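Local coordinates for protein inulin fructotransferase (PDB 2INV) that probably breaks down inulin by intramolecular fructosyl transfer, releasing a cyclic difructose dianhydride, at residues L235-E240 and E258-N263; H321-N326 and L354-D359; Y67-Q72 and P122-V127; R114-P119 and N159-I164. All coordinates share one frame; numbering follows the deposited sequence.

All four contacts belong to one right-handed parallel beta-helix and join segments on different coils. Contacts 3 and 4 come first along the chain, and their segments alternate. Their centres are 7 Å apart. They touch where strands 65-69 and 111-115 run side by side, as do strands 123-127 and 162-166. Contact 1 follows, with its centre about 28 Å from that of contact 3 and 26 Å from that of contact 4. Contact 2 comes last, 14 Å beyond contact 1 between centres. Contacts 2 and 3 lie on opposite sides of the chain's centre, 40 Å apart. The contacts thus sample how coil is joined to coil along much of the helix.

Contact 1: L235-E240 and E258-N263; sequences LAENHE and EFTGCN
Ala236 and Phe259 pair at the middle of two parallel strands, 235-237 and 258-260, on neighbouring coils of the right-handed beta-helix. The strand axes lie 4.7 Å apart and are nearly aligned, at 10°. Ala236 N donates to Glu258 O, Thr260 N to Ala236 O, and Asn238 N to Thr260 O. Beyond the strands both chains turn together, and Asn263 N bonds to His239 O.

Cys262 CB sits 3.2 Å from His239 O. The SG lies beside its own backbone N and anti to the carbonyl carbon (chi1 -55°), which swings it back toward strand 235-237. There SG accepts a fairly straight bond from His239 N at 3.5 Å. The same sulfur comes within 3.1 Å of Ala236 O and packs 3.7 Å from Ala236 CB. That methyl also touches Phe259 CD1 at 3.5 Å, so sulfur and ring meet it side by side. Leu242 adds to the apolar cover of Ala236 and Phe259.

The other strand face carries Glu237 and Thr260. They lie side by side and point the same way. Glu237 OE1 looks elsewhere and bonds to Gly213 N. Glu240 OE1, also in a salt bridge with Arg264, reaches Asn263 ND2 through a water, while Asn263 OD1 bonds to Lys287 N. Asn238 ND2 bonds to Gly213 O, and Thr260 OG1 to Asn284 OD1. A second water donates to both Asn238 OD1 and Thr260 OG1, at 2.8 Å each.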
loop_
_atom_site.group_PDB
_atom_site.type_symbol
_atom_site.label_atom_id
_atom_site.label_comp_id
_atom_site.label_asym_id
_atom_site.label_seq_id
_atom_site.Cartn_x
_atom_site.Cartn_y
_atom_site.Cartn_z
ATOM N N LEU A 235 12.666 2.772 13.310
ATOM C CA LEU A 235 12.910 2.315 14.668
ATOM C C LEU A 235 11.591 2.161 15.416
ATOM O O LEU A 235 10.716 3.026 15.328
ATOM C CB LEU A 235 13.814 3.327 15.374
ATOM C CG LEU A 235 13.937 3.299 16.897
ATOM C CD1 LEU A 235 14.499 1.971 17.375
ATOM C CD2 LEU A 235 14.836 4.446 17.327
ATOM N N ALA A 236 11.446 1.056 16.141
ATOM C CA ALA A 236 10.223 0.811 16.892
ATOM C C ALA A 236 10.527 0.350 18.314
ATOM O O ALA A 236 11.284 -0.599 18.520
ATOM C CB ALA A 236 9.384 -0.219 16.178
ATOM N N GLU A 237 9.923 1.015 19.295
ATOM C CA GLU A 237 10.158 0.677 20.693
ATOM C C GLU A 237 8.928 0.140 21.402
ATOM O O GLU A 237 7.918 0.832 21.545
ATOM C CB GLU A 237 10.687 1.894 21.455
ATOM C CG GLU A 237 11.976 2.465 20.870
ATOM C CD GLU A 237 12.538 3.595 21.709
ATOM O OE1 GLU A 237 11.781 4.165 22.529
ATOM O OE2 GLU A 237 13.723 3.941 21.521
ATOM N N ASN A 238 9.029 -1.106 21.850
ATOM C CA ASN A 238 7.948 -1.761 22.577
ATOM C C ASN A 238 6.621 -1.619 21.845
ATOM O O ASN A 238 5.616 -1.197 22.419
ATOM C CB ASN A 238 7.862 -1.166 23.981
ATOM C CG ASN A 238 9.225 -1.051 24.635
ATOM O OD1 ASN A 238 9.948 -2.044 24.770
ATOM N ND2 ASN A 238 9.591 0.164 25.035
ATOM N N HIS A 239 6.646 -1.964 20.560
ATOM C CA HIS A 239 5.467 -1.912 19.715
ATOM C C HIS A 239 4.857 -3.285 19.630
ATOM O O HIS A 239 5.548 -4.300 19.730
ATOM C CB HIS A 239 5.807 -1.431 18.306
ATOM C CG HIS A 239 5.536 0.022 18.088
ATOM N ND1 HIS A 239 4.531 0.480 17.266
ATOM C CD2 HIS A 239 6.147 1.127 18.583
ATOM C CE1 HIS A 239 4.536 1.802 17.258
ATOM N NE2 HIS A 239 5.507 2.218 18.049
ATOM N N GLU A 240 3.552 -3.295 19.431
ATOM C CA GLU A 240 2.792 -4.515 19.330
ATOM C C GLU A 240 1.858 -4.294 18.157
ATOM O O GLU A 240 1.258 -3.230 18.037
ATOM C CB GLU A 240 2.017 -4.712 20.629
ATOM C CG GLU A 240 0.844 -5.669 20.557
ATOM C CD GLU A 240 1.182 -7.054 21.057
ATOM O OE1 GLU A 240 2.161 -7.196 21.822
ATOM O OE2 GLU A 240 0.446 -8.001 20.705
ATOM N N GLU A 258 14.784 -1.500 12.837
ATOM C CA GLU A 258 15.275 -1.793 14.164
ATOM C C GLU A 258 14.188 -1.760 15.223
ATOM O O GLU A 258 13.650 -0.700 15.559
ATOM C CB GLU A 258 16.379 -0.791 14.499
ATOM C CG GLU A 258 17.219 -1.147 15.679
ATOM C CD GLU A 258 18.273 -0.096 15.923
ATOM O OE1 GLU A 258 18.931 0.311 14.935
ATOM O OE2 GLU A 258 18.459 0.328 17.089
ATOM N N PHE A 259 13.886 -2.939 15.754
ATOM C CA PHE A 259 12.874 -3.102 16.786
ATOM C C PHE A 259 13.532 -3.391 18.130
ATOM O O PHE A 259 14.426 -4.225 18.204
ATOM C CB PHE A 259 11.992 -4.327 16.507
ATOM C CG PHE A 259 11.080 -4.208 15.319
ATOM C CD1 PHE A 259 10.914 -3.007 14.643
ATOM C CD2 PHE A 259 10.329 -5.318 14.912
ATOM C CE1 PHE A 259 10.007 -2.912 13.578
ATOM C CE2 PHE A 259 9.434 -5.227 13.864
ATOM C CZ PHE A 259 9.271 -4.022 13.194
ATOM N N THR A 260 13.136 -2.701 19.187
ATOM C CA THR A 260 13.665 -3.085 20.478
ATOM C C THR A 260 12.468 -3.457 21.327
ATOM O O THR A 260 11.572 -2.648 21.561
ATOM C CB THR A 260 14.523 -2.009 21.202
ATOM O OG1 THR A 260 14.764 -2.448 22.551
ATOM C CG2 THR A 260 13.837 -0.665 21.217
ATOM N N GLY A 261 12.453 -4.717 21.744
ATOM C CA GLY A 261 11.383 -5.224 22.578
ATOM C C GLY A 261 9.987 -5.146 21.985
ATOM O O GLY A 261 9.026 -4.934 22.721
ATOM N N CYS A 262 9.853 -5.281 20.670
ATOM C CA CYS A 262 8.525 -5.242 20.075
ATOM C C CYS A 262 8.036 -6.684 20.032
ATOM O O CYS A 262 8.844 -7.611 19.930
ATOM C CB CYS A 262 8.579 -4.653 18.663
ATOM S SG CYS A 262 9.341 -3.021 18.579
ATOM N N ASN A 263 6.724 -6.881 20.115
ATOM C CA ASN A 263 6.187 -8.237 20.086
ATOM C C ASN A 263 5.070 -8.360 19.062
ATOM O O ASN A 263 4.308 -7.423 18.840
ATOM C CB ASN A 263 5.647 -8.633 21.464
ATOM C CG ASN A 263 6.705 -8.581 22.541
ATOM O OD1 ASN A 263 7.794 -9.142 22.395
ATOM N ND2 ASN A 263 6.393 -7.904 23.638
HETATM O O HOH W 1 12.643 -1.786 24.246
HETATM O O HOH W 2 3.968 -5.864 23.480
#

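Contact 2: H321-N326 and L354-D359; sequences HIAGDN and LIAGGD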
loop_
_atom_site.group_PDB
_atom_site.type_symbol
_atom_site.label_atom_id
_atom_site.label_comp_id
_atom_site.label_asym_id
_atom_site.label_seq_id
_atom_site.Cartn_x
_atom_site.Cartn_y
_atom_site.Cartn_z
ATOM N N HIS A 321 19.822 -9.609 12.491
ATOM C CA HIS A 321 20.166 -9.922 13.865
ATOM C C HIS A 321 18.916 -10.127 14.723
ATOM O O HIS A 321 18.088 -9.220 14.864
ATOM C CB HIS A 321 21.018 -8.771 14.388
ATOM C CG HIS A 321 21.645 -9.023 15.716
ATOM N ND1 HIS A 321 20.949 -8.940 16.902
ATOM C CD2 HIS A 321 22.920 -9.331 16.050
ATOM C CE1 HIS A 321 21.770 -9.183 17.908
ATOM N NE2 HIS A 321 22.970 -9.422 17.418
ATOM N N ILE A 322 18.785 -11.322 15.297
ATOM C CA ILE A 322 17.620 -11.649 16.120
ATOM C C ILE A 322 17.957 -12.037 17.559
ATOM O O ILE A 322 18.749 -12.961 17.811
ATOM C CB ILE A 322 16.825 -12.812 15.509
ATOM C CG1 ILE A 322 16.561 -12.543 14.021
ATOM C CG2 ILE A 322 15.500 -12.978 16.248
ATOM C CD1 ILE A 322 15.648 -11.376 13.747
ATOM N N ALA A 323 17.343 -11.317 18.493
ATOM C CA ALA A 323 17.517 -11.564 19.914
ATOM C C ALA A 323 16.095 -11.519 20.455
ATOM O O ALA A 323 15.529 -10.445 20.668
ATOM C CB ALA A 323 18.359 -10.473 20.558
ATOM N N GLY A 324 15.514 -12.694 20.655
ATOM C CA GLY A 324 14.158 -12.783 21.160
ATOM C C GLY A 324 13.658 -14.199 20.964
ATOM O O GLY A 324 14.448 -15.087 20.615
ATOM N N ASP A 325 12.363 -14.422 21.170
ATOM C CA ASP A 325 11.813 -15.763 21.023
ATOM C C ASP A 325 10.710 -15.871 19.974
ATOM O O ASP A 325 10.055 -14.891 19.616
ATOM C CB ASP A 325 11.231 -16.260 22.354
ATOM C CG ASP A 325 12.114 -15.939 23.540
ATOM O OD1 ASP A 325 13.320 -16.268 23.517
ATOM O OD2 ASP A 325 11.593 -15.346 24.505
ATOM N N ASN A 326 10.522 -17.096 19.500
ATOM C CA ASN A 326 9.485 -17.453 18.545
ATOM C C ASN A 326 9.283 -16.597 17.306
ATOM O O ASN A 326 8.171 -16.502 16.790
ATOM C CB ASN A 326 8.157 -17.592 19.290
ATOM C CG ASN A 326 8.031 -18.919 20.000
ATOM O OD1 ASN A 326 7.903 -19.964 19.357
ATOM N ND2 ASN A 326 8.070 -18.891 21.331
ATOM N N LEU A 354 21.751 -14.204 12.018
ATOM C CA LEU A 354 22.282 -14.528 13.334
ATOM C C LEU A 354 21.185 -14.501 14.380
ATOM O O LEU A 354 20.481 -13.501 14.563
ATOM C CB LEU A 354 23.390 -13.556 13.753
ATOM C CG LEU A 354 23.850 -13.733 15.203
ATOM C CD1 LEU A 354 24.487 -15.105 15.376
ATOM C CD2 LEU A 354 24.836 -12.634 15.563
ATOM N N ILE A 355 21.066 -15.622 15.071
ATOM C CA ILE A 355 20.094 -15.787 16.129
ATOM C C ILE A 355 20.948 -15.670 17.395
ATOM O O ILE A 355 21.484 -16.648 17.909
ATOM C CB ILE A 355 19.399 -17.165 15.969
ATOM C CG1 ILE A 355 18.840 -17.280 14.543
ATOM C CG2 ILE A 355 18.278 -17.333 16.974
ATOM C CD1 ILE A 355 17.803 -16.215 14.188
ATOM N N ALA A 356 21.089 -14.427 17.849
ATOM C CA ALA A 356 21.894 -14.042 19.011
ATOM C C ALA A 356 21.547 -14.717 20.320
ATOM O O ALA A 356 22.426 -15.020 21.131
ATOM C CB ALA A 356 21.824 -12.526 19.191
ATOM N N GLY A 357 20.259 -14.928 20.530
ATOM C CA GLY A 357 19.816 -15.561 21.747
ATOM C C GLY A 357 18.332 -15.722 21.609
ATOM O O GLY A 357 17.705 -15.086 20.763
ATOM N N GLY A 358 17.747 -16.569 22.433
ATOM C CA GLY A 358 16.324 -16.734 22.316
ATOM C C GLY A 358 15.915 -18.171 22.145
ATOM O O GLY A 358 16.716 -19.063 21.828
ATOM N N ASP A 359 14.622 -18.370 22.330
ATOM C CA ASP A 359 14.023 -19.673 22.255
ATOM C C ASP A 359 13.019 -19.826 21.130
ATOM O O ASP A 359 12.246 -18.907 20.831
ATOM C CB ASP A 359 13.335 -19.961 23.582
ATOM C CG ASP A 359 12.700 -21.319 23.618
ATOM O OD1 ASP A 359 13.434 -22.320 23.486
ATOM O OD2 ASP A 359 11.464 -21.383 23.777
#
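Leu354 lies alongside His321, both side chains pointing the same way, and its CD2 is 3.8 Å from His321 CD2. The imidazole has Tyr317 stacked against it as well. Leu354 O accepts from Ile322 N at 2.9 Å in a nearly linear bond. Ile355 turns to the buried face, where its CD1 rests 3.8 Å from Ile322 CB. With CG1 beside the backbone N (chi1 -53° in Ile355, -50° in Ile322), the two isoleucines repeat one shape and stack in register. Such in-register stacking of like residues is common between coils of a right-handed parallel beta-helix, and here the row continues to Leu282 beyond Ile322 and to Leu379 beyond Ile355.

Ala356 breaks that register. It is the extra residue of a beta bulge, with helical backbone angles, and its N makes only a weak bond to Ile322 O. Its CB tips toward strand 321-323 and meets His321 CE1 at 3.6 Å, obliquely to the ring.

Gly357 pairs with Ala323, and its O takes the N-H of Gly324 from above the carbonyl plane. Gly358 has no side chain, and its CA comes within 3.0 Å of Gly324 O in a CA-H...O contact. Asp359 N then donates to Asp325 OD1 at 2.7 Å, on the anti side of that carboxylate. Asp359 O accepts from Asn326 N at 2.8 Å, while Asp359 OD1 turns away to Thr384.

Contact 3: Y67-Q72 and P122-V127; sequences YDLHTQ and PQAFLV
Gln72 and Leu69 meet segment 122-127 at a corner between neighbouring coils of the parallel beta-helix. Leu69 ends strand 65-69, and the chain then turns toward strand 73-75, which pairs with strand 123-127.

The apolar contacts come from Leu69, whose CB points to the other segment. Its CD2 lies 3.9 Å from Ala124 CA. Its CD1 comes 4.5 Å from Phe125 CE1, obliquely to the ring. Ile34 and Ile38 of helix 30-48 cover this part, touching Leu69 and Phe125 respectively.

Gln72 makes the polar and mixed contacts and is covered more than any other residue here. Its CG is anti to the backbone N (chi1 168°) and the chain stays extended, so it runs alongside Gln123 in the same direction. The Gln123 carbonyl points at its aliphatic part, with Gln123 O 3.0 Å from Gln72 CG. At the end, its amide lies against the Leu126 side chain, 3.8 Å from NE2 to Leu126 CD2.

The two amide planes are turned 50° from each other. Gln123 NE2 is held by Glu165 OE1. Gln72 NE2 and Gln123 OE1 approach to 2.6 Å, but the angle is too poor for a hydrogen bond.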
loop_
_atom_site.group_PDB
_atom_site.type_symbol
_atom_site.label_atom_id
_atom_site.label_comp_id
_atom_site.label_asym_id
_atom_site.label_seq_id
_atom_site.Cartn_x
_atom_site.Cartn_y
_atom_site.Cartn_z
ATOM N N TYR A 67 9.461 28.651 2.167
ATOM C CA TYR A 67 9.124 29.250 3.459
ATOM C C TYR A 67 10.154 28.924 4.542
ATOM O O TYR A 67 10.524 27.763 4.728
ATOM C CB TYR A 67 7.756 28.750 3.935
ATOM C CG TYR A 67 6.670 28.817 2.893
ATOM C CD1 TYR A 67 6.010 30.011 2.617
ATOM C CD2 TYR A 67 6.304 27.681 2.175
ATOM C CE1 TYR A 67 5.009 30.074 1.648
ATOM C CE2 TYR A 67 5.307 27.729 1.207
ATOM C CZ TYR A 67 4.664 28.927 0.949
ATOM O OH TYR A 67 3.683 28.976 -0.008
ATOM N N ASP A 68 10.604 29.952 5.259
ATOM C CA ASP A 68 11.576 29.800 6.348
ATOM C C ASP A 68 10.859 29.594 7.680
ATOM O O ASP A 68 9.917 30.321 7.995
ATOM C CB ASP A 68 12.444 31.054 6.491
ATOM C CG ASP A 68 13.588 31.112 5.495
ATOM O OD1 ASP A 68 13.703 30.209 4.640
ATOM O OD2 ASP A 68 14.392 32.066 5.592
ATOM N N LEU A 69 11.300 28.615 8.463
ATOM C CA LEU A 69 10.687 28.391 9.765
ATOM C C LEU A 69 11.728 28.625 10.853
ATOM O O LEU A 69 12.673 27.839 11.004
ATOM C CB LEU A 69 10.125 26.968 9.893
ATOM C CG LEU A 69 9.300 26.705 11.163
ATOM C CD1 LEU A 69 8.154 25.772 10.836
ATOM C CD2 LEU A 69 10.174 26.126 12.267
ATOM N N HIS A 70 11.562 29.716 11.594
ATOM C CA HIS A 70 12.476 30.042 12.672
ATOM C C HIS A 70 11.809 29.637 13.997
ATOM O O HIS A 70 12.475 29.133 14.898
ATOM C CB HIS A 70 12.793 31.548 12.664
ATOM C CG HIS A 70 13.772 31.969 11.610
ATOM N ND1 HIS A 70 15.139 31.916 11.790
ATOM C CD2 HIS A 70 13.580 32.482 10.369
ATOM C CE1 HIS A 70 15.744 32.379 10.711
ATOM N NE2 HIS A 70 14.822 32.728 9.834
ATOM N N THR A 71 10.492 29.835 14.101
ATOM C CA THR A 71 9.741 29.511 15.321
ATOM C C THR A 71 9.044 28.145 15.329
ATOM O O THR A 71 8.202 27.854 14.481
ATOM C CB THR A 71 8.666 30.573 15.608
ATOM O OG1 THR A 71 9.278 31.865 15.690
ATOM C CG2 THR A 71 7.974 30.277 16.936
ATOM N N GLN A 72 9.376 27.335 16.331
ATOM C CA GLN A 72 8.806 25.994 16.498
ATOM C C GLN A 72 7.291 26.017 16.650
ATOM O O GLN A 72 6.750 26.783 17.456
ATOM C CB GLN A 72 9.417 25.308 17.731
ATOM C CG GLN A 72 8.699 24.027 18.167
ATOM C CD GLN A 72 9.119 23.555 19.542
ATOM O OE1 GLN A 72 8.633 24.054 20.565
ATOM N NE2 GLN A 72 10.036 22.588 19.578
ATOM N N PRO A 122 14.174 22.524 18.821
ATOM C CA PRO A 122 14.603 21.729 17.667
ATOM C C PRO A 122 13.565 21.462 16.581
ATOM O O PRO A 122 13.778 21.750 15.399
ATOM C CB PRO A 122 15.060 20.427 18.313
ATOM C CG PRO A 122 15.693 20.903 19.563
ATOM C CD PRO A 122 14.721 21.955 20.070
ATOM N N GLN A 123 12.448 20.893 17.015
ATOM C CA GLN A 123 11.355 20.484 16.147
ATOM C C GLN A 123 10.574 21.580 15.431
ATOM O O GLN A 123 10.125 22.547 16.048
ATOM C CB GLN A 123 10.398 19.616 16.962
ATOM C CG GLN A 123 11.120 18.646 17.896
ATOM C CD GLN A 123 11.256 19.167 19.321
ATOM O OE1 GLN A 123 11.416 20.369 19.552
ATOM N NE2 GLN A 123 11.212 18.254 20.284
ATOM N N ALA A 124 10.397 21.410 14.122
ATOM C CA ALA A 124 9.643 22.371 13.324
ATOM C C ALA A 124 8.221 22.278 13.845
ATOM O O ALA A 124 7.559 23.287 14.088
ATOM C CB ALA A 124 9.691 21.993 11.843
ATOM N N PHE A 125 7.770 21.041 14.023
ATOM C CA PHE A 125 6.443 20.774 14.537
ATOM C C PHE A 125 6.531 19.858 15.745
ATOM O O PHE A 125 7.107 18.768 15.678
ATOM C CB PHE A 125 5.561 20.139 13.457
ATOM C CG PHE A 125 5.261 21.064 12.314
ATOM C CD1 PHE A 125 6.085 21.111 11.195
ATOM C CD2 PHE A 125 4.177 21.936 12.382
ATOM C CE1 PHE A 125 5.832 22.016 10.164
ATOM C CE2 PHE A 125 3.921 22.836 11.364
ATOM C CZ PHE A 125 4.755 22.876 10.248
ATOM N N LEU A 126 5.965 20.317 16.854
ATOM C CA LEU A 126 5.953 19.537 18.077
ATOM C C LEU A 126 4.510 19.393 18.504
ATOM O O LEU A 126 3.860 20.357 18.922
ATOM C CB LEU A 126 6.766 20.221 19.169
ATOM C CG LEU A 126 6.842 19.478 20.507
ATOM C CD1 LEU A 126 7.379 18.064 20.307
ATOM C CD2 LEU A 126 7.735 20.259 21.451
ATOM N N VAL A 127 4.020 18.169 18.364
ATOM C CA VAL A 127 2.654 17.827 18.694
ATOM C C VAL A 127 2.597 17.306 20.119
ATOM O O VAL A 127 3.205 16.284 20.444
ATOM C CB VAL A 127 2.153 16.744 17.734
ATOM C CG1 VAL A 127 0.677 16.496 17.938
ATOM C CG2 VAL A 127 2.452 17.160 16.303
#

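Contact 4: R114-P119 and N159-I164; sequences RVLTSP and NGKTGI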
loop_
_atom_site.group_PDB
_atom_site.type_symbol
_atom_site.label_atom_id
_atom_site.label_comp_id
_atom_site.label_asym_id
_atom_site.label_seq_id
_atom_site.Cartn_x
_atom_site.Cartn_y
_atom_site.Cartn_z
ATOM N N ARG A 114 11.757 25.403 5.110
ATOM C CA ARG A 114 13.131 25.282 5.523
ATOM C C ARG A 114 13.149 25.473 7.020
ATOM O O ARG A 114 12.778 26.523 7.548
ATOM C CB ARG A 114 13.976 26.313 4.809
ATOM C CG ARG A 114 13.559 26.507 3.363
ATOM C CD ARG A 114 14.754 26.865 2.541
ATOM N NE ARG A 114 15.457 27.981 3.155
ATOM C CZ ARG A 114 16.757 28.195 3.066
ATOM N NH1 ARG A 114 17.510 27.370 2.378
ATOM N NH2 ARG A 114 17.294 29.228 3.687
ATOM N N VAL A 115 13.543 24.398 7.682
ATOM C CA VAL A 115 13.618 24.324 9.123
ATOM C C VAL A 115 14.892 25.009 9.596
ATOM O O VAL A 115 15.999 24.507 9.388
ATOM C CB VAL A 115 13.608 22.846 9.549
ATOM C CG1 VAL A 115 13.672 22.723 11.057
ATOM C CG2 VAL A 115 12.354 22.175 9.009
ATOM N N LEU A 116 14.726 26.167 10.226
ATOM C CA LEU A 116 15.852 26.940 10.732
ATOM C C LEU A 116 15.645 27.131 12.232
ATOM O O LEU A 116 15.786 28.238 12.760
ATOM C CB LEU A 116 15.900 28.300 10.032
ATOM C CG LEU A 116 15.873 28.198 8.508
ATOM C CD1 LEU A 116 15.643 29.573 7.903
ATOM C CD2 LEU A 116 17.181 27.600 8.020
ATOM N N THR A 117 15.308 26.041 12.908
ATOM C CA THR A 117 15.049 26.073 14.329
ATOM C C THR A 117 16.253 26.284 15.224
ATOM O O THR A 117 17.377 25.914 14.900
ATOM C CB THR A 117 14.320 24.795 14.770
ATOM O OG1 THR A 117 15.013 23.651 14.263
ATOM C CG2 THR A 117 12.891 24.792 14.258
ATOM N N SER A 118 15.980 26.879 16.377
ATOM C CA SER A 118 16.992 27.172 17.385
ATOM C C SER A 118 17.153 25.963 18.306
ATOM O O SER A 118 16.222 25.172 18.483
ATOM C CB SER A 118 16.559 28.379 18.225
ATOM O OG SER A 118 16.385 29.532 17.404
ATOM N N PRO A 119 18.347 25.787 18.883
ATOM C CA PRO A 119 18.619 24.668 19.791
ATOM C C PRO A 119 17.521 24.405 20.838
ATOM O O PRO A 119 17.146 23.250 21.073
ATOM C CB PRO A 119 19.929 25.077 20.431
ATOM C CG PRO A 119 20.653 25.685 19.275
ATOM C CD PRO A 119 19.585 26.531 18.577
ATOM N N ASN A 159 22.651 18.076 12.592
ATOM C CA ASN A 159 22.326 19.487 12.525
ATOM C C ASN A 159 21.331 19.876 13.605
ATOM O O ASN A 159 20.839 20.997 13.633
ATOM C CB ASN A 159 21.805 19.871 11.131
ATOM C CG ASN A 159 20.493 19.201 10.782
ATOM O OD1 ASN A 159 19.761 18.733 11.658
ATOM N ND2 ASN A 159 20.181 19.164 9.492
ATOM N N GLY A 160 21.056 18.928 14.495
ATOM C CA GLY A 160 20.158 19.161 15.611
ATOM C C GLY A 160 18.726 19.558 15.307
ATOM O O GLY A 160 18.014 20.005 16.217
ATOM N N LYS A 161 18.281 19.406 14.063
ATOM C CA LYS A 161 16.911 19.787 13.732
ATOM C C LYS A 161 15.999 18.568 13.606
ATOM O O LYS A 161 16.439 17.478 13.247
ATOM C CB LYS A 161 16.881 20.544 12.411
ATOM C CG LYS A 161 17.619 21.872 12.433
ATOM C CD LYS A 161 17.973 22.297 11.025
ATOM C CE LYS A 161 18.717 23.623 11.010
ATOM N NZ LYS A 161 18.783 24.189 9.637
ATOM N N THR A 162 14.723 18.749 13.919
ATOM C CA THR A 162 13.755 17.667 13.777
ATOM C C THR A 162 12.568 18.217 12.992
ATOM O O THR A 162 12.185 19.377 13.168
ATOM C CB THR A 162 13.262 17.119 15.127
ATOM O OG1 THR A 162 14.360 16.541 15.844
ATOM C CG2 THR A 162 12.213 16.026 14.885
ATOM N N GLY A 163 11.999 17.384 12.125
ATOM C CA GLY A 163 10.885 17.810 11.297
ATOM C C GLY A 163 9.534 17.797 11.984
ATOM O O GLY A 163 8.904 18.844 12.164
ATOM N N ILE A 164 9.066 16.604 12.333
ATOM C CA ILE A 164 7.779 16.453 13.002
ATOM C C ILE A 164 7.965 15.518 14.181
ATOM O O ILE A 164 8.457 14.397 14.022
ATOM C CB ILE A 164 6.723 15.839 12.064
ATOM C CG1 ILE A 164 6.397 16.818 10.939
ATOM C CG2 ILE A 164 5.458 15.487 12.848
ATOM C CD1 ILE A 164 5.481 16.245 9.866
HETATM O O HOH W 3 17.849 23.286 15.753
#
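Lys161 reaches across to the backbone of Val115, joining two coils of the right-handed parallel beta-helix near a corner. Segment 114-119 leaves strand 111-115, and segment 159-164 leads into strand 162-166. Strand 123-127 pairs with this second strand.

Hydrogen bonding across the contact rests on the lysine tip. NZ donates to Val115 O at 2.8 Å, in the carbonyl plane. It also bonds to Gly147 O, so two backbone oxygens hold the ammonium group. The side chain is extended beyond CG, which sits beside the backbone N (chi1 -64°). This sends NZ back along segment 114-119, past Thr117 to Val115.

Packing follows the length of the same side chain. Lys161 CB lies 4.1 Å from Val115 CG1, and the two side chains slide past each other in opposite directions. Val115 is also packed on Leu145. Further out, Lys161 CG passes 3.6 Å from Thr117 OG1, where the two side chains cross obliquely. That hydroxyl is bonded to Pro122 O. The Leu116 side chain lies alongside the lysine, pointing the same way, with Leu116 CD2 4.1 Å from Lys161 NZ.

Within segment 159-164, Asn159 OD1 accepts from Lys161 N at 2.9 Å and forms an Asx turn. It fixes the backbone just where the lysine starts. Asn159 ND2 bonds to Tyr182 O and Gly149 O, which tie the turn to the chain around it.

A water links the two backbones: it donates to Thr117 O at 2.8 Å and, weakly, to Gly160 O at 3.3 Å.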